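Transcriptional regulator, MarR family (Methanosarcina mazei, PDB 3S2W) probably binds DNA and regulates transcription as a dimeric winged-helix protein of the MarR family. Local coordinates at residues L56-R61 against E68-Y73. Residues are numbered along the deposited sequence; the frame is centred on the assembly and turned at random.
Sequences LMRLYR and ESLSDY
Arg58 meets Leu70 with its aliphatic root and Tyr73 with its charged end, a worked example of how one arginine serves two chemically different neighbours. Its CB lies 3.9 Å from Leu70 CD2, and CG comes closer to the same methyl, at 3.6 Å from Leu70 CD2; the leucine and arginine chains run antiparallel alongside each other. With CG anti to the backbone N (chi1 -170°), the chain sets out toward helix 67-74, then bends at chi2; CD lies over a face of the Arg61 guanidinium, near its rim. At the tip, NH1 stands 3.3 Å from Tyr73 CD2, with CZ and NH2 also against the CD2–CE2 side. Ring and guanidinium planes are 15° apart. Tyr73 CD2 covers one guanidinium face and Arg61 NH1, a like charge unlikely to attract it, the other. No hydrogen bond crosses between the segments. Cut back to an alanine, this position would probably leave a gap beside the leucine methyl and the tyrosine ring. Tyr30 of the second subunit also packs on Arg58, while Ile65 touches Leu70 and Tyr73. Helix 53-61, linked through short strand 65-66, thus packs against the first helix of the helix-turn-helix, 67-74; 78-90 follows, probably the recognition helix, as in MarR-family winged-helix relatives.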
loop_
_atom_site.group_PDB
_atom_site.type_symbol
_atom_site.label_atom_id
_atom_site.label_comp_id
_atom_site.label_asym_id
_atom_site.label_seq_id
_atom_site.Cartn_x
_atom_site.Cartn_y
_atom_site.Cartn_z
ATOM N N LEU A 56 4.879 -4.795 -14.298
ATOM C CA LEU A 56 5.838 -4.256 -15.245
ATOM C C LEU A 56 7.212 -4.047 -14.574
ATOM O O LEU A 56 8.223 -4.506 -15.098
ATOM C CB LEU A 56 5.301 -2.973 -15.859
ATOM C CG LEU A 56 5.701 -2.701 -17.302
ATOM C CD1 LEU A 56 5.371 -3.888 -18.207
ATOM C CD2 LEU A 56 5.032 -1.423 -17.809
HETATM N N MSE A 57 7.248 -3.397 -13.409
HETATM C CA MSE A 57 8.518 -3.094 -12.746
HETATM C C MSE A 57 9.284 -4.365 -12.372
HETATM O O MSE A 57 10.511 -4.398 -12.410
HETATM C CB MSE A 57 8.310 -2.210 -11.495
HETATM C CG MSE A 57 7.852 -0.766 -11.795
HETATM SE SE MSE A 57 9.073 0.238 -12.989
HETATM C CE MSE A 57 10.518 0.651 -11.738
ATOM N N ARG A 58 8.553 -5.412 -12.015
ATOM C CA ARG A 58 9.170 -6.695 -11.700
ATOM C C ARG A 58 9.795 -7.364 -12.932
ATOM O O ARG A 58 10.913 -7.873 -12.865
ATOM C CB ARG A 58 8.141 -7.622 -11.053
ATOM C CG ARG A 58 8.731 -8.885 -10.461
ATOM C CD ARG A 58 9.793 -8.566 -9.445
ATOM N NE ARG A 58 10.779 -9.634 -9.379
ATOM C CZ ARG A 58 10.982 -10.403 -8.317
ATOM N NH1 ARG A 58 10.280 -10.218 -7.206
ATOM N NH2 ARG A 58 11.903 -11.352 -8.375
ATOM N N LEU A 59 9.080 -7.355 -14.056
ATOM C CA LEU A 59 9.626 -7.917 -15.282
ATOM C C LEU A 59 10.923 -7.231 -15.705
ATOM O O LEU A 59 11.796 -7.884 -16.273
ATOM C CB LEU A 59 8.601 -7.869 -16.408
ATOM C CG LEU A 59 7.467 -8.841 -16.160
ATOM C CD1 LEU A 59 6.324 -8.560 -17.121
ATOM C CD2 LEU A 59 7.998 -10.254 -16.312
ATOM N N TYR A 60 11.050 -5.928 -15.436
ATOM C CA TYR A 60 12.312 -5.215 -15.710
ATOM C C TYR A 60 13.465 -5.726 -14.848
ATOM O O TYR A 60 14.628 -5.593 -15.233
ATOM C CB TYR A 60 12.190 -3.700 -15.504
ATOM C CG TYR A 60 11.246 -3.031 -16.455
ATOM C CD1 TYR A 60 11.243 -3.367 -17.797
ATOM C CD2 TYR A 60 10.342 -2.074 -16.010
ATOM C CE1 TYR A 60 10.377 -2.767 -18.677
ATOM C CE2 TYR A 60 9.460 -1.470 -16.886
ATOM C CZ TYR A 60 9.488 -1.820 -18.218
ATOM O OH TYR A 60 8.629 -1.238 -19.110
ATOM N N ARG A 61 13.154 -6.275 -13.674
ATOM C CA ARG A 61 14.198 -6.914 -12.894
ATOM C C ARG A 61 14.428 -8.347 -13.385
ATOM O O ARG A 61 15.543 -8.731 -13.705
ATOM C CB ARG A 61 13.869 -6.891 -11.410
ATOM C CG ARG A 61 14.639 -5.833 -10.642
ATOM C CD ARG A 61 14.279 -5.852 -9.158
ATOM N NE ARG A 61 12.867 -5.540 -8.933
ATOM C CZ ARG A 61 12.124 -6.076 -7.967
ATOM N NH1 ARG A 61 12.661 -6.960 -7.127
ATOM N NH2 ARG A 61 10.841 -5.724 -7.844
ATOM N N GLU A 68 2.595 -17.420 -11.784
ATOM C CA GLU A 68 2.350 -17.733 -10.389
ATOM C C GLU A 68 3.454 -17.129 -9.505
ATOM O O GLU A 68 3.172 -16.532 -8.465
ATOM C CB GLU A 68 2.197 -19.240 -10.164
ATOM C CG GLU A 68 1.588 -19.567 -8.813
ATOM C CD GLU A 68 1.250 -21.040 -8.649
ATOM O OE1 GLU A 68 1.725 -21.863 -9.470
ATOM O OE2 GLU A 68 0.506 -21.370 -7.695
ATOM N N SER A 69 4.705 -17.262 -9.924
ATOM C CA SER A 69 5.804 -16.634 -9.196
ATOM C C SER A 69 5.537 -15.130 -9.032
ATOM O O SER A 69 5.680 -14.586 -7.947
ATOM C CB SER A 69 7.160 -16.862 -9.894
ATOM O OG SER A 69 7.383 -18.230 -10.208
ATOM N N LEU A 70 5.141 -14.455 -10.105
ATOM C CA LEU A 70 4.837 -13.028 -10.012
ATOM C C LEU A 70 3.830 -12.794 -8.907
ATOM O O LEU A 70 3.970 -11.879 -8.103
ATOM C CB LEU A 70 4.273 -12.506 -11.325
ATOM C CG LEU A 70 5.313 -12.059 -12.331
ATOM C CD1 LEU A 70 4.604 -11.671 -13.592
ATOM C CD2 LEU A 70 6.071 -10.897 -11.759
ATOM N N SER A 71 2.812 -13.636 -8.875
ATOM C CA SER A 71 1.775 -13.552 -7.856
ATOM C C SER A 71 2.332 -13.684 -6.425
ATOM O O SER A 71 2.035 -12.857 -5.559
ATOM C CB SER A 71 0.706 -14.617 -8.112
ATOM O OG SER A 71 -0.427 -14.389 -7.303
ATOM N N ASP A 72 3.137 -14.720 -6.189
ATOM C CA ASP A 72 3.687 -14.986 -4.858
ATOM C C ASP A 72 4.697 -13.934 -4.390
ATOM O O ASP A 72 4.709 -13.580 -3.220
ATOM C CB ASP A 72 4.340 -16.376 -4.794
ATOM C CG ASP A 72 3.371 -17.500 -5.137
ATOM O OD1 ASP A 72 2.152 -17.355 -4.882
ATOM O OD2 ASP A 72 3.832 -18.538 -5.661
ATOM N N TYR A 73 5.554 -13.458 -5.290
ATOM C CA TYR A 73 6.560 -12.448 -4.944
ATOM C C TYR A 73 5.888 -11.130 -4.591
ATOM O O TYR A 73 6.217 -10.506 -3.586
ATOM C CB TYR A 73 7.541 -12.178 -6.100
ATOM C CG TYR A 73 8.438 -13.331 -6.530
ATOM C CD1 TYR A 73 8.592 -14.471 -5.740
ATOM C CD2 TYR A 73 9.141 -13.271 -7.732
ATOM C CE1 TYR A 73 9.419 -15.517 -6.139
ATOM C CE2 TYR A 73 9.968 -14.312 -8.138
ATOM C CZ TYR A 73 10.102 -15.429 -7.337
ATOM O OH TYR A 73 10.921 -16.460 -7.742
#